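Local atomic coordinates of uncharacterized protein (Methanothermobacter thermautotrophicus, PDB entry 1IHN), a protein that is of unknown function but belongs to the DUF498/DUF598 family and adopts a compact alpha/beta fold described as novel. Residues 37-42 / 48-53; 73-78 / 108-113; 24-29 / 58-63. One frame throughout, in Å; residues are numbered along the deposited sequence.

Contact 1: residues 37-42 / 48-53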
loop_
_atom_site.group_PDB
_atom_site.type_symbol
_atom_site.label_atom_id
_atom_site.label_comp_id
_atom_site.label_asym_id
_atom_site.label_seq_id
_atom_site.Cartn_x
_atom_site.Cartn_y
_atom_site.Cartn_z
ATOM N N GLU A 37 3.053 -11.339 -7.941
ATOM C CA GLU A 37 3.941 -12.240 -8.685
ATOM C C GLU A 37 5.401 -11.821 -8.586
ATOM O O GLU A 37 6.297 -12.665 -8.563
ATOM C CB GLU A 37 3.553 -12.296 -10.171
ATOM C CG GLU A 37 2.088 -12.039 -10.469
ATOM C CD GLU A 37 1.720 -10.567 -10.354
ATOM O OE1 GLU A 37 2.345 -9.742 -11.054
ATOM O OE2 GLU A 37 0.807 -10.239 -9.567
ATOM N N ILE A 38 5.642 -10.516 -8.544
ATOM C CA ILE A 38 7.004 -10.017 -8.447
ATOM C C ILE A 38 7.707 -10.645 -7.248
ATOM O O ILE A 38 8.803 -11.186 -7.369
ATOM C CB ILE A 38 7.018 -8.482 -8.307
ATOM C CG1 ILE A 38 6.465 -7.851 -9.586
ATOM C CG2 ILE A 38 8.431 -7.989 -8.033
ATOM C CD1 ILE A 38 6.437 -6.326 -9.575
ATOM N N SER A 39 7.056 -10.588 -6.095
ATOM C CA SER A 39 7.619 -11.140 -4.879
ATOM C C SER A 39 7.570 -12.664 -4.829
ATOM O O SER A 39 8.469 -13.297 -4.283
ATOM C CB SER A 39 6.896 -10.548 -3.668
ATOM O OG SER A 39 7.115 -9.150 -3.621
ATOM N N ARG A 40 6.525 -13.256 -5.392
ATOM C CA ARG A 40 6.423 -14.708 -5.381
ATOM C C ARG A 40 7.564 -15.310 -6.198
ATOM O O ARG A 40 8.125 -16.347 -5.839
ATOM C CB ARG A 40 5.090 -15.159 -5.961
ATOM C CG ARG A 40 4.882 -16.660 -5.902
ATOM C CD ARG A 40 3.906 -17.103 -6.973
ATOM N NE ARG A 40 4.416 -16.816 -8.313
ATOM C CZ ARG A 40 3.719 -16.197 -9.260
ATOM N NH1 ARG A 40 2.477 -15.794 -9.015
ATOM N NH2 ARG A 40 4.259 -15.987 -10.456
ATOM N N ARG A 41 7.907 -14.649 -7.297
ATOM C CA ARG A 41 8.980 -15.122 -8.163
ATOM C C ARG A 41 10.341 -14.978 -7.510
ATOM O O ARG A 41 11.220 -15.815 -7.703
ATOM C CB ARG A 41 8.975 -14.351 -9.483
ATOM C CG ARG A 41 7.823 -14.709 -10.388
ATOM C CD ARG A 41 7.671 -13.708 -11.516
ATOM N NE ARG A 41 6.630 -14.122 -12.450
ATOM C CZ ARG A 41 6.057 -13.310 -13.330
ATOM N NH1 ARG A 41 6.425 -12.039 -13.394
ATOM N NH2 ARG A 41 5.117 -13.770 -14.143
ATOM N N LYS A 42 10.513 -13.918 -6.731
ATOM C CA LYS A 42 11.785 -13.682 -6.073
ATOM C C LYS A 42 11.982 -14.416 -4.750
ATOM O O LYS A 42 13.096 -14.827 -4.429
ATOM C CB LYS A 42 11.986 -12.185 -5.845
ATOM C CG LYS A 42 13.333 -11.852 -5.216
ATOM C CD LYS A 42 13.597 -10.356 -5.230
ATOM C CE LYS A 42 15.031 -10.048 -4.845
ATOM N NZ LYS A 42 15.301 -8.586 -4.898
ATOM N N VAL A 48 6.662 -11.712 1.587
ATOM C CA VAL A 48 7.893 -10.949 1.703
ATOM C C VAL A 48 7.804 -10.064 0.474
ATOM O O VAL A 48 7.757 -10.566 -0.649
ATOM C CB VAL A 48 9.156 -11.845 1.588
ATOM C CG1 VAL A 48 10.413 -10.982 1.538
ATOM C CG2 VAL A 48 9.229 -12.800 2.764
HETATM N N MSE A 49 7.757 -8.755 0.679
HETATM C CA MSE A 49 7.645 -7.835 -0.440
HETATM C C MSE A 49 8.988 -7.515 -1.060
HETATM O O MSE A 49 9.935 -7.151 -0.363
HETATM C CB MSE A 49 6.976 -6.536 0.005
HETATM C CG MSE A 49 6.632 -5.604 -1.144
HETATM SE SE MSE A 49 5.809 -3.957 -0.547
HETATM C CE MSE A 49 4.136 -4.674 0.067
ATOM N N ALA A 50 9.067 -7.656 -2.378
ATOM C CA ALA A 50 10.296 -7.353 -3.093
ATOM C C ALA A 50 10.312 -5.842 -3.296
ATOM O O ALA A 50 9.249 -5.214 -3.390
ATOM C CB ALA A 50 10.305 -8.065 -4.435
ATOM N N GLU A 51 11.503 -5.252 -3.356
ATOM C CA GLU A 51 11.598 -3.812 -3.556
ATOM C C GLU A 51 11.112 -3.453 -4.952
ATOM O O GLU A 51 10.678 -2.329 -5.196
ATOM C CB GLU A 51 13.035 -3.314 -3.371
ATOM C CG GLU A 51 13.145 -1.797 -3.527
ATOM C CD GLU A 51 14.562 -1.275 -3.391
ATOM O OE1 GLU A 51 15.445 -1.741 -4.145
ATOM O OE2 GLU A 51 14.786 -0.392 -2.535
ATOM N N GLU A 52 11.183 -4.416 -5.865
ATOM C CA GLU A 52 10.735 -4.189 -7.231
ATOM C C GLU A 52 9.261 -3.774 -7.247
ATOM O O GLU A 52 8.812 -3.099 -8.172
ATOM C CB GLU A 52 10.911 -5.452 -8.083
ATOM C CG GLU A 52 12.347 -5.914 -8.276
ATOM C CD GLU A 52 12.769 -6.978 -7.278
ATOM O OE1 GLU A 52 13.006 -6.641 -6.096
ATOM O OE2 GLU A 52 12.857 -8.160 -7.684
ATOM N N GLU A 53 8.503 -4.185 -6.234
ATOM C CA GLU A 53 7.090 -3.820 -6.171
ATOM C C GLU A 53 6.896 -2.307 -6.073
ATOM O O GLU A 53 5.871 -1.782 -6.505
ATOM C CB GLU A 53 6.391 -4.512 -4.988
ATOM C CG GLU A 53 5.980 -5.950 -5.279
ATOM C CD GLU A 53 4.905 -6.477 -4.336
ATOM O OE1 GLU A 53 3.850 -5.819 -4.197
ATOM O OE2 GLU A 53 5.105 -7.556 -3.743
#

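Contact 2: residues 73-78 / 108-113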
loop_
_atom_site.group_PDB
_atom_site.type_symbol
_atom_site.label_atom_id
_atom_site.label_comp_id
_atom_site.label_asym_id
_atom_site.label_seq_id
_atom_site.Cartn_x
_atom_site.Cartn_y
_atom_site.Cartn_z
ATOM N N GLY A 73 -0.471 -7.068 10.796
ATOM C CA GLY A 73 0.846 -6.770 10.186
ATOM C C GLY A 73 1.782 -7.967 9.921
ATOM O O GLY A 73 3.006 -7.849 10.035
ATOM N N ALA A 74 1.251 -9.101 9.529
ATOM C CA ALA A 74 2.098 -10.284 9.257
ATOM C C ALA A 74 3.109 -10.022 8.099
ATOM O O ALA A 74 4.279 -10.426 8.155
ATOM C CB ALA A 74 1.222 -11.478 8.890
ATOM N N LEU A 75 2.659 -9.344 7.045
ATOM C CA LEU A 75 3.501 -9.080 5.840
ATOM C C LEU A 75 4.819 -8.378 6.218
ATOM O O LEU A 75 4.831 -7.395 6.971
ATOM C CB LEU A 75 2.735 -8.208 4.844
ATOM C CG LEU A 75 3.478 -7.997 3.524
ATOM C CD1 LEU A 75 2.531 -7.839 2.331
ATOM C CD2 LEU A 75 4.353 -6.743 3.537
ATOM N N GLU A 76 5.910 -8.902 5.663
ATOM C CA GLU A 76 7.264 -8.392 5.949
ATOM C C GLU A 76 7.918 -7.738 4.735
ATOM O O GLU A 76 7.629 -8.079 3.590
ATOM C CB GLU A 76 8.171 -9.533 6.414
ATOM N N THR A 77 8.814 -6.797 5.004
ATOM C CA THR A 77 9.525 -6.087 3.954
ATOM C C THR A 77 10.902 -6.706 3.754
ATOM O O THR A 77 11.604 -7.002 4.723
ATOM C CB THR A 77 9.709 -4.606 4.320
ATOM O OG1 THR A 77 8.427 -4.007 4.541
ATOM C CG2 THR A 77 10.425 -3.870 3.204
ATOM N N GLY A 78 11.283 -6.902 2.498
ATOM C CA GLY A 78 12.580 -7.484 2.207
ATOM C C GLY A 78 13.552 -6.443 1.694
ATOM O O GLY A 78 14.281 -6.686 0.731
ATOM N N ILE A 108 0.829 0.951 -0.987
ATOM C CA ILE A 108 0.639 -0.439 -1.360
ATOM C C ILE A 108 0.016 -0.996 -0.090
ATOM O O ILE A 108 0.629 -0.968 0.977
ATOM C CB ILE A 108 1.970 -1.169 -1.653
ATOM C CG1 ILE A 108 2.678 -0.513 -2.843
ATOM C CG2 ILE A 108 1.689 -2.637 -1.931
ATOM C CD1 ILE A 108 3.941 -1.224 -3.300
ATOM N N ILE A 109 -1.215 -1.476 -0.213
ATOM C CA ILE A 109 -1.959 -1.998 0.917
ATOM C C ILE A 109 -2.195 -3.498 0.862
ATOM O O ILE A 109 -2.619 -4.035 -0.160
ATOM C CB ILE A 109 -3.342 -1.315 1.012
ATOM C CG1 ILE A 109 -3.177 0.208 1.082
ATOM C CG2 ILE A 109 -4.117 -1.876 2.201
ATOM C CD1 ILE A 109 -2.541 0.721 2.360
ATOM N N HIS A 110 -1.923 -4.161 1.982
ATOM C CA HIS A 110 -2.138 -5.599 2.120
ATOM C C HIS A 110 -3.384 -5.703 3.001
ATOM O O HIS A 110 -3.383 -5.227 4.140
ATOM C CB HIS A 110 -0.928 -6.243 2.803
ATOM C CG HIS A 110 -1.039 -7.727 2.976
ATOM N ND1 HIS A 110 -1.352 -8.578 1.940
ATOM C CD2 HIS A 110 -0.826 -8.513 4.059
ATOM C CE1 HIS A 110 -1.325 -9.827 2.375
ATOM N NE2 HIS A 110 -1.009 -9.815 3.656
ATOM N N VAL A 111 -4.446 -6.310 2.479
ATOM C CA VAL A 111 -5.697 -6.417 3.232
ATOM C C VAL A 111 -5.844 -7.566 4.230
ATOM O O VAL A 111 -6.778 -7.565 5.028
ATOM C CB VAL A 111 -6.914 -6.456 2.281
ATOM C CG1 VAL A 111 -7.070 -5.109 1.598
ATOM C CG2 VAL A 111 -6.742 -7.568 1.249
ATOM N N THR A 112 -4.941 -8.540 4.191
ATOM C CA THR A 112 -5.009 -9.669 5.117
ATOM C C THR A 112 -3.764 -9.701 5.998
ATOM O O THR A 112 -3.015 -8.728 6.058
ATOM C CB THR A 112 -5.114 -11.016 4.365
ATOM O OG1 THR A 112 -3.978 -11.175 3.506
ATOM C CG2 THR A 112 -6.383 -11.069 3.533
ATOM N N CYS A 113 -3.546 -10.821 6.679
ATOM C CA CYS A 113 -2.384 -10.965 7.548
ATOM C C CYS A 113 -1.140 -11.356 6.748
ATOM O O CYS A 113 -0.176 -10.562 6.750
ATOM C CB CYS A 113 -2.659 -12.009 8.641
ATOM S SG CYS A 113 -3.184 -13.645 8.050
ATOM O OXT CYS A 113 -1.141 -12.437 6.123
#

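Contact 3: residues 24-29 / 58-63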
loop_
_atom_site.group_PDB
_atom_site.type_symbol
_atom_site.label_atom_id
_atom_site.label_comp_id
_atom_site.label_asym_id
_atom_site.label_seq_id
_atom_site.Cartn_x
_atom_site.Cartn_y
_atom_site.Cartn_z
ATOM N N VAL A 24 -2.585 -1.079 -5.021
ATOM C CA VAL A 24 -1.561 -0.056 -5.119
ATOM C C VAL A 24 -2.309 1.256 -5.381
ATOM O O VAL A 24 -3.086 1.353 -6.338
ATOM C CB VAL A 24 -0.615 -0.310 -6.313
ATOM C CG1 VAL A 24 0.356 0.861 -6.469
ATOM C CG2 VAL A 24 0.143 -1.619 -6.114
ATOM N N VAL A 25 -2.099 2.246 -4.521
ATOM C CA VAL A 25 -2.724 3.547 -4.708
ATOM C C VAL A 25 -1.653 4.481 -5.284
ATOM O O VAL A 25 -0.629 4.750 -4.651
ATOM C CB VAL A 25 -3.275 4.109 -3.375
ATOM C CG1 VAL A 25 -3.899 5.476 -3.602
ATOM C CG2 VAL A 25 -4.325 3.160 -2.814
ATOM N N HIS A 26 -1.895 4.950 -6.502
ATOM C CA HIS A 26 -0.971 5.829 -7.203
ATOM C C HIS A 26 -1.109 7.294 -6.769
ATOM O O HIS A 26 -2.126 7.698 -6.207
ATOM C CB HIS A 26 -1.203 5.672 -8.707
ATOM C CG HIS A 26 -0.984 4.272 -9.196
ATOM N ND1 HIS A 26 0.244 3.816 -9.626
ATOM C CD2 HIS A 26 -1.813 3.200 -9.232
ATOM C CE1 HIS A 26 0.164 2.528 -9.902
ATOM N NE2 HIS A 26 -1.073 2.128 -9.670
ATOM N N VAL A 27 -0.072 8.080 -7.032
ATOM C CA VAL A 27 -0.054 9.490 -6.660
ATOM C C VAL A 27 -1.277 10.269 -7.135
ATOM O O VAL A 27 -1.774 11.141 -6.425
ATOM C CB VAL A 27 1.222 10.174 -7.203
ATOM C CG1 VAL A 27 1.114 11.687 -7.069
ATOM C CG2 VAL A 27 2.438 9.665 -6.438
ATOM N N ASP A 28 -1.767 9.948 -8.326
ATOM C CA ASP A 28 -2.923 10.639 -8.889
ATOM C C ASP A 28 -4.293 10.125 -8.425
ATOM O O ASP A 28 -5.328 10.599 -8.900
ATOM C CB ASP A 28 -2.859 10.580 -10.418
ATOM C CG ASP A 28 -2.825 9.158 -10.944
ATOM O OD1 ASP A 28 -3.030 8.218 -10.143
ATOM O OD2 ASP A 28 -2.600 8.982 -12.159
ATOM N N GLY A 29 -4.309 9.152 -7.518
ATOM C CA GLY A 29 -5.580 8.634 -7.038
ATOM C C GLY A 29 -6.013 7.339 -7.701
ATOM O O GLY A 29 -7.011 6.738 -7.303
ATOM N N LEU A 58 7.971 4.628 -7.805
ATOM C CA LEU A 58 9.105 5.544 -7.839
ATOM C C LEU A 58 9.078 6.460 -9.058
ATOM O O LEU A 58 9.644 7.554 -9.041
ATOM C CB LEU A 58 10.414 4.749 -7.817
ATOM C CG LEU A 58 10.605 3.817 -6.617
ATOM C CD1 LEU A 58 11.890 3.024 -6.783
ATOM C CD2 LEU A 58 10.639 4.631 -5.332
ATOM N N GLU A 59 8.410 6.008 -10.113
ATOM C CA GLU A 59 8.308 6.775 -11.352
ATOM C C GLU A 59 7.387 7.984 -11.183
ATOM O O GLU A 59 7.569 9.019 -11.826
ATOM C CB GLU A 59 7.772 5.869 -12.461
ATOM C CG GLU A 59 8.474 4.522 -12.540
ATOM C CD GLU A 59 7.743 3.531 -13.428
ATOM O OE1 GLU A 59 6.562 3.234 -13.140
ATOM O OE2 GLU A 59 8.347 3.044 -14.408
ATOM N N GLU A 60 6.392 7.841 -10.315
ATOM C CA GLU A 60 5.435 8.907 -10.057
ATOM C C GLU A 60 6.031 9.976 -9.152
ATOM O O GLU A 60 5.380 10.974 -8.842
ATOM C CB GLU A 60 4.179 8.318 -9.415
ATOM C CG GLU A 60 3.311 7.537 -10.384
ATOM C CD GLU A 60 2.381 6.560 -9.687
ATOM O OE1 GLU A 60 1.736 6.944 -8.686
ATOM O OE2 GLU A 60 2.294 5.405 -10.150
ATOM N N LYS A 61 7.275 9.754 -8.732
ATOM C CA LYS A 61 7.988 10.680 -7.860
ATOM C C LYS A 61 7.166 11.172 -6.675
ATOM O O LYS A 61 6.867 12.362 -6.560
ATOM C CB LYS A 61 8.505 11.872 -8.668
ATOM C CG LYS A 61 9.833 11.593 -9.364
ATOM C CD LYS A 61 10.196 12.687 -10.353
ATOM C CE LYS A 61 9.244 12.693 -11.540
ATOM N NZ LYS A 61 9.624 13.711 -12.561
ATOM N N PRO A 62 6.783 10.251 -5.776
ATOM C CA PRO A 62 5.998 10.613 -4.597
ATOM C C PRO A 62 6.902 11.168 -3.500
ATOM O O PRO A 62 8.102 10.903 -3.485
ATOM C CB PRO A 62 5.352 9.291 -4.199
ATOM C CG PRO A 62 6.420 8.299 -4.546
ATOM C CD PRO A 62 6.910 8.786 -5.896
ATOM N N GLU A 63 6.321 11.939 -2.589
ATOM C CA GLU A 63 7.071 12.521 -1.483
ATOM C C GLU A 63 7.024 11.549 -0.311
ATOM O O GLU A 63 7.731 11.714 0.686
ATOM C CB GLU A 63 6.444 13.850 -1.056
ATOM C CG GLU A 63 6.357 14.889 -2.158
ATOM C CD GLU A 63 5.469 16.056 -1.777
ATOM O OE1 GLU A 63 4.277 15.823 -1.492
ATOM O OE2 GLU A 63 5.959 17.203 -1.761
#

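Contact 1: residues 37-42 / 48-53
Ser39 OG is the polar hub between helix 36-43 and the chain at 48-53. The hydroxyl donates to Glu53 OE2, 2.6 Å from Ser39 OG, using the anti lone pair of that oxygen, the one turned away from the other carboxylate oxygen. In exchange it accepts a backbone bond: Ala50 N lies 2.8 Å from Ser39 OG, with an angle of 158° at the hydrogen. One bond given and one received satisfy this buried hydroxyl and fix its rotation. With OG beside the backbone N and anti to the carbonyl carbon (chi1 -63°), the hydroxyl is turned to Ala50 N and Glu53.

Next to this polar pair, Ile38 supplies the greasy part of the contact. Its CG2 branch meets Glu52 CB at 3.5 Å and reaches Ala50 CB at 4.1 Å, while Ile38 CB leans on the CG methylene of Glu53. The isoleucine is thus packed against Ala50 and the aliphatic stems of two glutamates.

Lys42 closes the exposed end. Its fully extended chain passes Ala50 CB and crosses the Glu52 side chain at about a right angle, forming a salt bridge of 3.2 Å from Lys42 NZ to Glu52 OE1. The ammonium comes to the syn side of that oxygen, 30° out of the carboxylate plane.

Behind the first shell, Arg34 forms a salt bridge with Glu53 OE1, holding the carboxylate by its other oxygen and probably stabilising its negative charge. Tyr43, from the same helix, packs on Val48 and Ala50. Selenomethionine Met49 points away from the helix and packs on Leu75, and its backbone pairs with Glu76 and Gly78. The helix therefore lies against the joint between strand 48-49, paired in parallel with 76-77, and helix 52-58.

Contact 2: residues 73-78 / 108-113
Leu75 lays its CD1 methyl over one face of the His110 imidazole, a CH-pi contact that joins the lead-in to strand 76-77 with the C-terminal tail running on from strand 105-109 of the mixed sheet. The methyl carbon is 3.9 Å from the ring centroid and only 20° off the ring normal, so it lies over the face, displaced toward CG. Leu75 CG stands anti to the backbone N (chi1 -175°), a torsion that sends the branched end toward the ring.

More than the leucine sets the orientation of the His110 ring. On its opposite face the backbone N of Thr112 sits above the ring centre, as the tail curls back under its own histidine. Asp22 takes the polar end: its OD2 is hydrogen-bonded to His110 ND1, while its OD1 binds the backbone N of Val111, so one carboxylate ties both the ring and the tail in place. Arg34 touches both Leu75 and His110 from a neighbouring loop.

Cys113, the last residue, meets the start of the other segment. Its CB packs on the CB of Ala74 at 3.9 Å, and its terminal carboxylate lies beside the backbone there, with Cys113 O 3.1 Å from Leu75 N. The same oxygen lies in the plane of the His110 ring, at its edge, although the detail of the terminus is uncertain. The buried half of the contact is a methyl on an imidazole, while the exposed half is Ala74 against the chain terminus. On the buried side Leu75 also packs on Met49, and nearer its backbone it makes a second touch on the imidazole, with Leu75 CB 3.7 Å from His110 CD2.

Contact 3: residues 24-29 / 58-63
The imidazole of His26 meets the carboxylate of Glu60 at its edge in a His-carboxylate hydrogen bond, and Val24 CG1 lies over one ring face, displaced toward the rim. The bond from His26 ND1 to Glu60 OE2 is short, 2.6 Å, and nearly straight at 168°. It stays close to the ring plane and arrives on the syn side of the oxygen, although ring and carboxylate are tilted 36° from each other.

The second carboxylate oxygen takes the adjacent backbone: Val27 N donates to Glu60 OE1 at 2.7 Å, approaching nearly along its C-O bond. Glu60 thus spans the start of the type I turn His26-Gly29, the turn of the hairpin between strands 23-25 and 31-33, and fixes it to the loop leading from helix 52-58 to strand 64-68. The Glu60 chain runs on extended past CG (chi2 159°), which carries both oxygens across.

Outer partners hold the ring and the loop backbone. Thr32 OG1 is hydrogen-bonded to His26 NE2, so the ring is held at both nitrogens, and Arg104 binds the backbone carbonyl oxygens of Glu60 and Lys61. Replacing Glu60 by an alanine would probably leave His26 ND1 and Val27 N without their acceptor and the imidazole tethered through NE2 but freer to tilt. Beside the polar grip runs an apolar seam in which Val27, sliding past Glu60 in the opposite direction, crosses the proline ring at about a right angle, with Val27 CG2 3.7 Å from Pro62 CB.

All three contacts are partly buried, and each mixes polar and apolar pieces differently. Contact 1 lies on the periphery and grades from a buried hydroxyl to a salt bridge at the surface; contact 2, closest to the chain centre, relies on methyl-over-ring packing; contact 3 depends on a carboxylate gripping a turn. Contacts 1 and 2 share the two-stranded parallel sheet, and Met49 CE of the first packs on Ile108 CG2 of the second. Contacts 2 and 3 share the mixed sheet through neighbouring strands 105-109 and 23-25, on opposite sides of the chain's centre. Contacts 1 and 3 do not touch, yet they lie near opposite ends of helix 52-58.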